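Local coordinates for DNA damage response protein Rtt109, putative (Neosartorya fumigata, PDB 5ZB9) that probably transfers acetyl groups from acetyl-CoA to lysines of histone H3, in a pathway tied to DNA replication and DNA damage, at residues A[121-124]-A[125-129]; A[223-226]-A[227-230]; A[270-273]-A[274-277]; A[295-298]-A[299-303]; A[459-462]-A[463-467]. One frame throughout, in Å; residues are numbered along the deposited sequence.

Contact 1: residues A[121-124]-A[125-129]; sequences SFLV and QTHQR
S121 O receives the amide of Q125 in a nearly straight hydrogen bond of 3.0 Å between Q125 N and S121 O, with 168° at the hydrogen. The extended side chain of Q125 runs past the same carbonyl: CG sits 3.2 Å from S121 O, and NE2 ends 4.1 Å from S121 CB. At the next residue, F122 O is gripped twice by T126. The backbone N and the hydroxyl OG1 reach it from opposite faces of the carbonyl plane, OG1 at 3.1 Å from F122 O. With chi1 at 62°, T126 turns its hydroxyl back to this carbonyl and leaves CG2 over one face of the F122 ring, a CH-pi contact 4.3 Å from the centroid. The stretch lies toward the C-terminal end of helix 111-127, the helix of a beta-alpha-beta unit between strands 86-96 and 133-140. L123 O lies in the plane of the H127 imidazole, at its edge and 2.9 Å from CD2; the ring also meets that of H55 on strand 50-61. V124 O accepts from Q128 N at 3.0 Å and weakly from H127 N, while the valine side chain packs on L134 and V136 of strand 133-140.

Contact 2: residues A[223-226]-A[227-230]; sequences ITAR and SDGK
Two weak backbone hydrogen bonds join residues 223-226 to 227-230. S227 N lies 3.3 Å from T224 O, and D228 N lies 3.5 Å from A225 O; both run from an amide to the carbonyl three residues back. R226 N makes the same kind of link to I223 O at 3.0 Å, which gives a short run of successive i to i+3 turns with helical torsions but without the bonding of a regular helix. Among the polar side chains, S227 OG comes to 3.2 Å from T224 O. D228 has CG beside its own backbone N (chi1 -62°), and this bends the carboxylate back over the turn, where OD2 lies 3.1 Å from A225 CA and 4.0 Å from A225 CB. The aspartate's main charge partner is R178, which forms a salt bridge with OD1. Within 223-226, the methyl I223 CD1 rests over one face of the R226 guanidinium, toward its rim, a van der Waals contact. The turn belongs to the surface loop between helix 214-218 and strand 235-236, held against helix 162-177 and the residue just beyond it through T224 OG1 to D174 and D228 to R178.

Contact 3: residues A[270-273]-A[274-277]; sequences DLDD and ELPE
L271 O takes the amide of E274 in the shorter of the two hydrogen bonds between 270-273 and 274-277, 2.9 Å from E274 N to L271 O, with 153° at the hydrogen. It closes a turn near the C-terminal end of helix 266-272, one of successive i to i+3 links. The next link, 3.0 Å from L275 N to D272 O, closes a type I beta turn from D272 to L275. In both bonds the donor stands well above the carbonyl plane, by 58° at L271 O. The E274 side chain runs beside that of L271, both pointing the same way; CG stays next to the backbone N (chi1 -60°) and the chain beyond is extended, which lays CB 3.2 Å from L271 O and brings the carboxylate alongside the leucine, OE2 3.9 Å from L271 CD2. S293 OG is hydrogen-bonded to OE2, with R292 a long, weak ion pair, so the acid ties the turn to the loop preceding helix 297-304. D272 points elsewhere: its carboxylate forms salt bridges with R253 and R258 and also accepts from W291 NE1. Those two arginines probably stabilise its negative charge. L271 packs on W291, S293 and V294, the buried side of an otherwise surface-lying turn. L275 leans back on the turn it closes, with CG 3.2 Å from D272 O and CD1 4.3 Å from D272 OD1.

Contact 4: residues A[295-298]-A[299-303]; sequences KSLA and QFWEM
L297 lies alongside W301, both side chains pointing the same way, and its CD1 comes to 3.9 Å from W301 NE1. The leucine reaches there because CG is swung anti to the backbone N (chi1 -172°), toward the next turn of the helix. The same CD1 methyl meets F300 more loosely, 4.4 Å from its CD2. F300 CD2 in turn stands over the centre of the W301 ring system, so leucine, phenylalanine and tryptophan form one apolar cluster. In the backbone, W301 N donates to L297 O, and E302 N to A298 O, in ordinary helical bonds. The helix, 297-304, starts at S296, its N-cap: S296 OG accepts from Q299 N at 3.1 Å, with 148° at the hydrogen, and occupies an amide of the first turn. S296 O serves the same end of the helix, receiving F300 N at 3.0 Å and Q299 N weakly. Q299 reaches back across the cap, its chain extended, and OE1 accepts from K295 N at 3.0 Å; the donor stands 58° out of the amide's carbonyl plane. This bond ties down the residue before the cap, while the ammonium of K295 turns away to W291 O. F300 is buried against helix 266-272, packing on L268 and L271 and meeting the ring of F267, whereas L297 packs on Y239 and V256.

Contact 5: residues A[459-462]-A[463-467]; sequences QLWV and GQRVE
From W461 to V462 the backbone is extended, and at G463 it takes up torsions (phi 114°, psi -161°) that would press a beta-carbon against V462 O; glycine lets the chain pass there and enter strand 464-467. Two waters bridge the bend: one donates to Q459 OE1 and accepts from G463 N, the other donates to both W461 O and G463 O. The bound water at G463 N, 3.1 Å away, links this amide to a side chain four residues back. W461 swings its indole forward, CG anti to the backbone N (chi1 -166°), until CZ3 lies 3.4 Å from G463 O. Farther along the same ring, CZ2 stands over one face of the R465 guanidinium, toward its rim, 3.8 Å from NH2. The two flat groups are strongly inclined, their planes 75° apart: the indole turns its edge to the guanidinium face, with NH1 near the indole plane, instead of stacking flat. V462 points away from 463-467 and packs against V453 and A457 of helix 439-457. The strand pairs with 22-35 at the margin of the central sheet, through backbone hydrogen bonds between Q464 and I25 and between V466 and V23. R465 NH1 forms a salt bridge with E70 and a hydrogen bond with T24, so polar partners probably fix the guanidinium, and the tryptophan adds van der Waals contact at its face.

The five contacts follow one another along the chain, each closing before the next opens. Contact 1 lies nearest the core, on helix 111-127 against the central mixed sheet; contact 5 joins that sheet at its strand 464-467, with centres about 22 Å away. Contact 2, about 26 Å from contact 1 between centres, lies near the CoA-site residue R171, though no CoA is bound in this model. Contacts 3 and 4 form the one touching pair: L271 CD1 meets F300 CD1 at 3.8 Å, packing helix 266-272 against helix 297-304. That pair lies across the chain's centre from contacts 1 and 5. The contacts thus sample separate parts of the fold, and contact 2 comes closest to the CoA-binding residues.

Contact 1: residues A[121-124]-A[125-129]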
loop_
_atom_site.group_PDB
_atom_site.type_symbol
_atom_site.label_atom_id
_atom_site.label_comp_id
_atom_site.label_asym_id
_atom_site.label_seq_id
_atom_site.Cartn_x
_atom_site.Cartn_y
_atom_site.Cartn_z
ATOM N N SER A 121 1.069 -0.474 -9.922
ATOM C CA SER A 121 0.376 -0.821 -11.162
ATOM C C SER A 121 0.590 -2.284 -11.521
ATOM O O SER A 121 -0.353 -3.011 -11.835
ATOM C CB SER A 121 0.860 0.053 -12.321
ATOM O OG SER A 121 -0.164 0.918 -12.764
ATOM N N PHE A 122 1.848 -2.701 -11.464
ATOM C CA PHE A 122 2.230 -4.072 -11.755
ATOM C C PHE A 122 1.504 -5.064 -10.857
ATOM O O PHE A 122 0.956 -6.051 -11.341
ATOM C CB PHE A 122 3.742 -4.229 -11.604
ATOM C CG PHE A 122 4.217 -5.643 -11.705
ATOM C CD1 PHE A 122 4.289 -6.278 -12.934
ATOM C CD2 PHE A 122 4.610 -6.336 -10.578
ATOM C CE1 PHE A 122 4.731 -7.579 -13.034
ATOM C CE2 PHE A 122 5.053 -7.637 -10.676
ATOM C CZ PHE A 122 5.112 -8.256 -11.907
ATOM N N LEU A 123 1.487 -4.798 -9.552
ATOM C CA LEU A 123 0.876 -5.727 -8.607
ATOM C C LEU A 123 -0.644 -5.764 -8.773
ATOM O O LEU A 123 -1.270 -6.798 -8.545
ATOM C CB LEU A 123 1.254 -5.358 -7.167
ATOM C CG LEU A 123 2.755 -5.412 -6.845
ATOM C CD1 LEU A 123 3.057 -4.826 -5.469
ATOM C CD2 LEU A 123 3.306 -6.837 -6.964
ATOM N N VAL A 124 -1.238 -4.641 -9.177
ATOM C CA VAL A 124 -2.674 -4.606 -9.424
ATOM C C VAL A 124 -3.047 -5.453 -10.641
ATOM O O VAL A 124 -3.985 -6.249 -10.581
ATOM C CB VAL A 124 -3.182 -3.171 -9.639
ATOM C CG1 VAL A 124 -4.599 -3.189 -10.187
ATOM C CG2 VAL A 124 -3.115 -2.382 -8.336
ATOM N N GLN A 125 -2.306 -5.288 -11.737
ATOM C CA GLN A 125 -2.547 -6.061 -12.957
ATOM C C GLN A 125 -2.469 -7.561 -12.707
ATOM O O GLN A 125 -3.253 -8.324 -13.259
ATOM C CB GLN A 125 -1.549 -5.682 -14.057
ATOM C CG GLN A 125 -1.615 -4.217 -14.484
ATOM C CD GLN A 125 -0.467 -3.820 -15.408
ATOM O OE1 GLN A 125 0.099 -4.660 -16.111
ATOM N NE2 GLN A 125 -0.117 -2.536 -15.401
ATOM N N THR A 126 -1.534 -7.978 -11.861
ATOM C CA THR A 126 -1.256 -9.399 -11.690
ATOM C C THR A 126 -2.000 -10.050 -10.531
ATOM O O THR A 126 -1.896 -11.256 -10.344
ATOM C CB THR A 126 0.254 -9.652 -11.478
ATOM O OG1 THR A 126 0.684 -9.000 -10.281
ATOM C CG2 THR A 126 1.066 -9.122 -12.643
ATOM N N HIS A 127 -2.739 -9.277 -9.744
ATOM C CA HIS A 127 -3.442 -9.855 -8.600
ATOM C C HIS A 127 -4.929 -9.596 -8.678
ATOM O O HIS A 127 -5.706 -10.095 -7.863
ATOM C CB HIS A 127 -2.863 -9.321 -7.289
ATOM C CG HIS A 127 -1.472 -9.795 -7.036
ATOM N ND1 HIS A 127 -1.190 -10.887 -6.245
ATOM C CD2 HIS A 127 -0.285 -9.369 -7.525
ATOM C CE1 HIS A 127 0.115 -11.093 -6.233
ATOM N NE2 HIS A 127 0.687 -10.185 -7.001
ATOM N N GLN A 128 -5.311 -8.820 -9.679
ATOM C CA GLN A 128 -6.708 -8.612 -10.016
ATOM C C GLN A 128 -7.396 -9.940 -10.339
ATOM O O GLN A 128 -6.964 -10.663 -11.224
ATOM C CB GLN A 128 -6.815 -7.653 -11.202
ATOM C CG GLN A 128 -8.231 -7.329 -11.610
ATOM C CD GLN A 128 -8.976 -6.594 -10.527
ATOM O OE1 GLN A 128 -9.676 -7.205 -9.713
ATOM N NE2 GLN A 128 -8.832 -5.271 -10.506
ATOM N N ARG A 129 -8.454 -10.263 -9.608
ATOM C CA ARG A 129 -9.249 -11.454 -9.891
ATOM C C ARG A 129 -10.580 -11.037 -10.494
ATOM O O ARG A 129 -11.119 -9.994 -10.127
ATOM C CB ARG A 129 -9.486 -12.275 -8.627
ATOM C CG ARG A 129 -8.306 -13.104 -8.176
ATOM C CD ARG A 129 -8.656 -13.848 -6.902
ATOM N NE ARG A 129 -8.617 -12.968 -5.744
ATOM C CZ ARG A 129 -9.336 -13.141 -4.639
ATOM N NH1 ARG A 129 -10.181 -14.158 -4.542
ATOM N NH2 ARG A 129 -9.215 -12.286 -3.630
#

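Contact 2: residues A[223-226]-A[227-230]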
loop_
_atom_site.group_PDB
_atom_site.type_symbol
_atom_site.label_atom_id
_atom_site.label_comp_id
_atom_site.label_asym_id
_atom_site.label_seq_id
_atom_site.Cartn_x
_atom_site.Cartn_y
_atom_site.Cartn_z
ATOM N N ILE A 223 -4.050 18.010 -8.709
ATOM C CA ILE A 223 -4.729 19.090 -9.434
ATOM C C ILE A 223 -5.672 18.552 -10.520
ATOM O O ILE A 223 -6.627 19.225 -10.917
ATOM C CB ILE A 223 -3.704 20.088 -10.057
ATOM C CG1 ILE A 223 -4.418 21.275 -10.725
ATOM C CG2 ILE A 223 -2.765 19.386 -11.029
ATOM C CD1 ILE A 223 -5.397 22.018 -9.807
ATOM N N THR A 224 -5.436 17.325 -10.965
ATOM C CA THR A 224 -6.370 16.662 -11.872
ATOM C C THR A 224 -7.820 16.655 -11.355
ATOM O O THR A 224 -8.761 16.623 -12.146
ATOM C CB THR A 224 -5.942 15.210 -12.139
ATOM O OG1 THR A 224 -5.761 14.527 -10.892
ATOM C CG2 THR A 224 -4.640 15.173 -12.911
ATOM N N ALA A 225 -7.998 16.697 -10.037
ATOM C CA ALA A 225 -9.331 16.623 -9.439
ATOM C C ALA A 225 -10.146 17.892 -9.680
ATOM O O ALA A 225 -11.375 17.890 -9.530
ATOM C CB ALA A 225 -9.234 16.347 -7.943
ATOM N N ARG A 226 -9.466 18.969 -10.051
ATOM C CA ARG A 226 -10.140 20.234 -10.300
ATOM C C ARG A 226 -11.104 20.124 -11.481
ATOM O O ARG A 226 -12.161 20.762 -11.497
ATOM C CB ARG A 226 -9.119 21.346 -10.553
ATOM C CG ARG A 226 -9.691 22.752 -10.396
ATOM C CD ARG A 226 -8.633 23.811 -10.643
ATOM N NE ARG A 226 -7.894 23.524 -11.868
ATOM C CZ ARG A 226 -6.903 24.273 -12.337
ATOM N NH1 ARG A 226 -6.530 25.371 -11.685
ATOM N NH2 ARG A 226 -6.286 23.920 -13.458
ATOM N N SER A 227 -10.749 19.291 -12.452
ATOM C CA SER A 227 -11.506 19.214 -13.694
ATOM C C SER A 227 -12.439 17.999 -13.797
ATOM O O SER A 227 -13.101 17.818 -14.819
ATOM C CB SER A 227 -10.544 19.224 -14.884
ATOM O OG SER A 227 -9.627 18.154 -14.802
ATOM N N ASP A 228 -12.497 17.173 -12.759
ATOM C CA ASP A 228 -13.483 16.097 -12.726
ATOM C C ASP A 228 -14.858 16.714 -12.518
ATOM O O ASP A 228 -14.984 17.716 -11.817
ATOM C CB ASP A 228 -13.172 15.087 -11.619
ATOM C CG ASP A 228 -11.831 14.394 -11.816
ATOM O OD1 ASP A 228 -11.577 13.863 -12.919
ATOM O OD2 ASP A 228 -11.025 14.385 -10.867
ATOM N N GLY A 229 -15.884 16.138 -13.137
ATOM C CA GLY A 229 -17.237 16.647 -12.975
ATOM C C GLY A 229 -17.796 16.383 -11.589
ATOM O O GLY A 229 -17.416 15.406 -10.950
ATOM N N LYS A 230 -18.693 17.251 -11.126
ATOM C CA LYS A 230 -19.338 17.083 -9.821
ATOM C C LYS A 230 -20.005 15.723 -9.642
ATOM O O LYS A 230 -20.060 15.207 -8.526
ATOM C CB LYS A 230 -20.395 18.163 -9.585
ATOM C CG LYS A 230 -19.864 19.556 -9.335
ATOM C CD LYS A 230 -20.970 20.454 -8.782
ATOM C CE LYS A 230 -20.898 21.864 -9.363
ATOM N NZ LYS A 230 -21.371 21.929 -10.784
#

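Contact 3: residues A[270-273]-A[274-277]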
loop_
_atom_site.group_PDB
_atom_site.type_symbol
_atom_site.label_atom_id
_atom_site.label_comp_id
_atom_site.label_asym_id
_atom_site.label_seq_id
_atom_site.Cartn_x
_atom_site.Cartn_y
_atom_site.Cartn_z
ATOM N N ASP A 270 -5.597 -0.147 21.414
ATOM C CA ASP A 270 -5.864 0.536 22.676
ATOM C C ASP A 270 -7.337 0.517 23.031
ATOM O O ASP A 270 -7.704 0.347 24.196
ATOM C CB ASP A 270 -5.386 1.986 22.624
ATOM C CG ASP A 270 -3.894 2.108 22.773
ATOM O OD1 ASP A 270 -3.222 1.059 22.814
ATOM O OD2 ASP A 270 -3.391 3.251 22.840
ATOM N N LEU A 271 -8.183 0.724 22.031
ATOM C CA LEU A 271 -9.616 0.706 22.261
ATOM C C LEU A 271 -10.070 -0.718 22.585
ATOM O O LEU A 271 -10.891 -0.914 23.473
ATOM C CB LEU A 271 -10.371 1.251 21.051
ATOM C CG LEU A 271 -10.183 2.725 20.706
ATOM C CD1 LEU A 271 -10.681 2.992 19.298
ATOM C CD2 LEU A 271 -10.906 3.610 21.707
ATOM N N ASP A 272 -9.526 -1.707 21.876
ATOM C CA ASP A 272 -9.855 -3.105 22.147
ATOM C C ASP A 272 -9.551 -3.475 23.599
ATOM O O ASP A 272 -10.258 -4.281 24.197
ATOM C CB ASP A 272 -9.093 -4.046 21.207
ATOM C CG ASP A 272 -9.770 -4.204 19.846
ATOM O OD1 ASP A 272 -10.889 -3.672 19.641
ATOM O OD2 ASP A 272 -9.181 -4.881 18.977
ATOM N N ASP A 273 -8.509 -2.878 24.167
ATOM C CA ASP A 273 -8.141 -3.165 25.545
ATOM C C ASP A 273 -9.097 -2.530 26.571
ATOM O O ASP A 273 -8.976 -2.772 27.767
ATOM C CB ASP A 273 -6.708 -2.708 25.813
ATOM C CG ASP A 273 -5.970 -3.638 26.779
ATOM O OD1 ASP A 273 -5.967 -4.869 26.534
ATOM O OD2 ASP A 273 -5.403 -3.145 27.784
ATOM N N GLU A 274 -10.043 -1.717 26.111
ATOM C CA GLU A 274 -11.104 -1.232 26.988
ATOM C C GLU A 274 -12.167 -2.316 27.172
ATOM O O GLU A 274 -12.977 -2.248 28.095
ATOM C CB GLU A 274 -11.750 0.042 26.435
ATOM C CG GLU A 274 -10.802 1.215 26.266
ATOM C CD GLU A 274 -11.485 2.466 25.711
ATOM O OE1 GLU A 274 -12.692 2.414 25.381
ATOM O OE2 GLU A 274 -10.811 3.512 25.610
ATOM N N LEU A 275 -12.169 -3.310 26.289
ATOM C CA LEU A 275 -13.121 -4.420 26.381
ATOM C C LEU A 275 -12.815 -5.312 27.576
ATOM O O LEU A 275 -11.657 -5.448 27.966
ATOM C CB LEU A 275 -13.100 -5.266 25.103
ATOM C CG LEU A 275 -13.397 -4.561 23.779
ATOM C CD1 LEU A 275 -13.303 -5.533 22.617
ATOM C CD2 LEU A 275 -14.754 -3.911 23.820
ATOM N N PRO A 276 -13.850 -5.927 28.164
ATOM C CA PRO A 276 -13.606 -6.906 29.232
ATOM C C PRO A 276 -12.887 -8.137 28.681
ATOM O O PRO A 276 -13.076 -8.464 27.516
ATOM C CB PRO A 276 -15.012 -7.238 29.737
ATOM C CG PRO A 276 -15.935 -6.829 28.639
ATOM C CD PRO A 276 -15.285 -5.697 27.923
ATOM N N GLU A 277 -12.050 -8.788 29.485
ATOM C CA GLU A 277 -11.262 -9.916 28.981
ATOM C C GLU A 277 -12.131 -11.147 28.799
ATOM O O GLU A 277 -11.773 -12.070 28.070
ATOM C CB GLU A 277 -10.085 -10.233 29.907
ATOM C CG GLU A 277 -10.461 -10.872 31.232
ATOM C CD GLU A 277 -9.687 -10.280 32.398
ATOM O OE1 GLU A 277 -9.212 -9.123 32.281
ATOM O OE2 GLU A 277 -9.553 -10.970 33.430
#

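Contact 4: residues A[295-298]-A[299-303]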
loop_
_atom_site.group_PDB
_atom_site.type_symbol
_atom_site.label_atom_id
_atom_site.label_comp_id
_atom_site.label_asym_id
_atom_site.label_seq_id
_atom_site.Cartn_x
_atom_site.Cartn_y
_atom_site.Cartn_z
ATOM N N LYS A 295 -17.864 5.053 20.360
ATOM C CA LYS A 295 -19.141 4.364 20.149
ATOM C C LYS A 295 -19.547 4.180 18.689
ATOM O O LYS A 295 -20.442 3.393 18.388
ATOM C CB LYS A 295 -20.258 5.111 20.884
ATOM C CG LYS A 295 -20.082 5.150 22.398
ATOM C CD LYS A 295 -20.027 3.739 22.965
ATOM C CE LYS A 295 -19.882 3.731 24.481
ATOM N NZ LYS A 295 -20.052 2.340 25.007
ATOM N N SER A 296 -18.901 4.901 17.784
ATOM C CA SER A 296 -19.214 4.782 16.368
ATOM C C SER A 296 -17.980 4.960 15.496
ATOM O O SER A 296 -16.928 5.419 15.965
ATOM C CB SER A 296 -20.254 5.814 15.969
ATOM O OG SER A 296 -19.666 7.102 15.942
ATOM N N LEU A 297 -18.121 4.614 14.220
ATOM C CA LEU A 297 -17.045 4.792 13.256
ATOM C C LEU A 297 -16.713 6.275 13.088
ATOM O O LEU A 297 -15.544 6.658 13.044
ATOM C CB LEU A 297 -17.429 4.168 11.917
ATOM C CG LEU A 297 -16.335 4.107 10.858
ATOM C CD1 LEU A 297 -15.031 3.588 11.459
ATOM C CD2 LEU A 297 -16.792 3.237 9.703
ATOM N N ALA A 298 -17.747 7.106 13.009
ATOM C CA ALA A 298 -17.570 8.556 12.931
ATOM C C ALA A 298 -16.743 9.078 14.100
ATOM O O ALA A 298 -15.896 9.956 13.940
ATOM C CB ALA A 298 -18.928 9.250 12.896
ATOM N N GLN A 299 -16.993 8.523 15.279
ATOM C CA GLN A 299 -16.327 8.976 16.489
ATOM C C GLN A 299 -14.887 8.455 16.548
ATOM O O GLN A 299 -14.010 9.083 17.147
ATOM C CB GLN A 299 -17.123 8.532 17.715
ATOM C CG GLN A 299 -16.862 9.352 18.958
ATOM C CD GLN A 299 -17.600 8.820 20.186
ATOM O OE1 GLN A 299 -18.483 7.954 20.083
ATOM N NE2 GLN A 299 -17.232 9.336 21.360
ATOM N N PHE A 300 -14.648 7.308 15.918
ATOM C CA PHE A 300 -13.294 6.776 15.780
ATOM C C PHE A 300 -12.396 7.740 14.992
ATOM O O PHE A 300 -11.286 8.045 15.427
ATOM C CB PHE A 300 -13.329 5.389 15.109
ATOM C CG PHE A 300 -11.966 4.822 14.788
ATOM C CD1 PHE A 300 -11.238 4.139 15.750
ATOM C CD2 PHE A 300 -11.418 4.965 13.520
ATOM C CE1 PHE A 300 -9.985 3.622 15.460
ATOM C CE2 PHE A 300 -10.166 4.448 13.223
ATOM C CZ PHE A 300 -9.451 3.774 14.193
ATOM N N TRP A 301 -12.871 8.232 13.848
ATOM C CA TRP A 301 -12.059 9.152 13.047
ATOM C C TRP A 301 -11.849 10.483 13.773
ATOM O O TRP A 301 -10.783 11.101 13.658
ATOM C CB TRP A 301 -12.680 9.401 11.664
ATOM C CG TRP A 301 -12.707 8.186 10.777
ATOM C CD1 TRP A 301 -13.810 7.602 10.232
ATOM C CD2 TRP A 301 -11.584 7.397 10.350
ATOM N NE1 TRP A 301 -13.449 6.500 9.491
ATOM C CE2 TRP A 301 -12.090 6.350 9.550
ATOM C CE3 TRP A 301 -10.204 7.475 10.565
ATOM C CZ2 TRP A 301 -11.266 5.388 8.965
ATOM C CZ3 TRP A 301 -9.385 6.517 9.985
ATOM C CH2 TRP A 301 -9.920 5.489 9.194
ATOM N N GLU A 302 -12.853 10.921 14.526
ATOM C CA GLU A 302 -12.712 12.156 15.281
ATOM C C GLU A 302 -11.654 11.997 16.351
ATOM O O GLU A 302 -10.785 12.852 16.510
ATOM C CB GLU A 302 -14.028 12.572 15.924
ATOM C CG GLU A 302 -13.941 13.946 16.570
ATOM C CD GLU A 302 -15.014 14.185 17.623
ATOM O OE1 GLU A 302 -15.960 13.363 17.724
ATOM O OE2 GLU A 302 -14.894 15.195 18.361
ATOM N N MET A 303 -11.714 10.892 17.081
ATOM C CA MET A 303 -10.776 10.687 18.178
ATOM C C MET A 303 -9.378 10.316 17.676
ATOM O O MET A 303 -8.397 10.468 18.406
ATOM C CB MET A 303 -11.310 9.622 19.136
ATOM C CG MET A 303 -12.565 10.054 19.892
ATOM S SD MET A 303 -12.287 11.505 20.947
ATOM C CE MET A 303 -13.125 12.773 20.012
#

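Contact 5: residues A[459-462]-A[463-467]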
loop_
_atom_site.group_PDB
_atom_site.type_symbol
_atom_site.label_atom_id
_atom_site.label_comp_id
_atom_site.label_asym_id
_atom_site.label_seq_id
_atom_site.Cartn_x
_atom_site.Cartn_y
_atom_site.Cartn_z
ATOM N N GLN A 459 20.291 -18.548 -6.724
ATOM C CA GLN A 459 20.685 -18.057 -8.041
ATOM C C GLN A 459 22.076 -17.439 -7.908
ATOM O O GLN A 459 22.538 -17.188 -6.793
ATOM C CB GLN A 459 19.678 -17.038 -8.579
ATOM C CG GLN A 459 18.251 -17.589 -8.763
ATOM C CD GLN A 459 17.210 -16.486 -9.006
ATOM O OE1 GLN A 459 17.514 -15.447 -9.598
ATOM N NE2 GLN A 459 15.983 -16.711 -8.538
ATOM N N LEU A 460 22.758 -17.220 -9.026
ATOM C CA LEU A 460 24.082 -16.601 -8.991
ATOM C C LEU A 460 23.968 -15.095 -8.894
ATOM O O LEU A 460 24.839 -14.417 -8.354
ATOM C CB LEU A 460 24.894 -16.955 -10.238
ATOM C CG LEU A 460 25.531 -18.334 -10.389
ATOM C CD1 LEU A 460 24.479 -19.395 -10.671
ATOM C CD2 LEU A 460 26.559 -18.287 -11.509
ATOM N N TRP A 461 22.884 -14.579 -9.453
ATOM C CA TRP A 461 22.659 -13.151 -9.549
ATOM C C TRP A 461 21.162 -12.969 -9.700
ATOM O O TRP A 461 20.540 -13.623 -10.534
ATOM C CB TRP A 461 23.433 -12.571 -10.728
ATOM C CG TRP A 461 23.568 -11.082 -10.770
ATOM C CD1 TRP A 461 24.563 -10.333 -10.214
ATOM C CD2 TRP A 461 22.712 -10.163 -11.455
ATOM N NE1 TRP A 461 24.367 -9.001 -10.488
ATOM C CE2 TRP A 461 23.236 -8.870 -11.252
ATOM C CE3 TRP A 461 21.544 -10.305 -12.208
ATOM C CZ2 TRP A 461 22.634 -7.728 -11.774
ATOM C CZ3 TRP A 461 20.948 -9.168 -12.729
ATOM C CH2 TRP A 461 21.493 -7.899 -12.507
ATOM N N VAL A 462 20.579 -12.113 -8.871
ATOM C CA VAL A 462 19.139 -11.890 -8.882
ATOM C C VAL A 462 18.801 -10.516 -9.458
ATOM O O VAL A 462 19.467 -9.523 -9.160
ATOM C CB VAL A 462 18.549 -12.017 -7.463
ATOM C CG1 VAL A 462 17.086 -11.574 -7.428
ATOM C CG2 VAL A 462 18.697 -13.447 -6.958
ATOM N N GLY A 463 17.775 -10.469 -10.302
ATOM C CA GLY A 463 17.254 -9.203 -10.778
ATOM C C GLY A 463 17.449 -8.976 -12.258
ATOM O O GLY A 463 17.660 -9.915 -13.027
ATOM N N GLN A 464 17.356 -7.719 -12.665
ATOM C CA GLN A 464 17.624 -7.355 -14.046
ATOM C C GLN A 464 17.884 -5.875 -14.138
ATOM O O GLN A 464 17.542 -5.108 -13.236
ATOM C CB GLN A 464 16.465 -7.742 -14.968
ATOM C CG GLN A 464 15.156 -7.041 -14.672
ATOM C CD GLN A 464 14.005 -7.595 -15.499
ATOM O OE1 GLN A 464 13.265 -8.462 -15.047
ATOM N NE2 GLN A 464 13.853 -7.091 -16.715
ATOM N N ARG A 465 18.501 -5.477 -15.236
ATOM C CA ARG A 465 18.794 -4.080 -15.468
ATOM C C ARG A 465 17.747 -3.506 -16.404
ATOM O O ARG A 465 17.276 -4.181 -17.321
ATOM C CB ARG A 465 20.201 -3.915 -16.036
ATOM C CG ARG A 465 21.273 -4.486 -15.146
ATOM C CD ARG A 465 22.555 -3.689 -15.285
ATOM N NE ARG A 465 23.722 -4.431 -14.817
ATOM C CZ ARG A 465 24.064 -4.577 -13.540
ATOM N NH1 ARG A 465 23.320 -4.050 -12.580
ATOM N NH2 ARG A 465 25.150 -5.264 -13.222
ATOM N N VAL A 466 17.374 -2.261 -16.151
ATOM C CA VAL A 466 16.297 -1.611 -16.879
ATOM C C VAL A 466 16.765 -0.287 -17.455
ATOM O O VAL A 466 17.365 0.527 -16.752
ATOM C CB VAL A 466 15.086 -1.351 -15.970
ATOM C CG1 VAL A 466 13.989 -0.655 -16.748
ATOM C CG2 VAL A 466 14.589 -2.653 -15.364
ATOM N N GLU A 467 16.498 -0.069 -18.734
ATOM C CA GLU A 467 16.796 1.218 -19.334
ATOM C C GLU A 467 15.500 1.875 -19.773
ATOM O O GLU A 467 14.698 1.263 -20.479
ATOM C CB GLU A 467 17.752 1.064 -20.513
ATOM C CG GLU A 467 18.449 2.357 -20.909
ATOM C CD GLU A 467 19.308 2.201 -22.157
ATOM O OE1 GLU A 467 19.729 3.235 -22.724
ATOM O OE2 GLU A 467 19.559 1.045 -22.568
HETATM O O HOH W 1 16.503 -13.147 -11.060
HETATM O O HOH W 2 18.709 -12.997 -13.056
#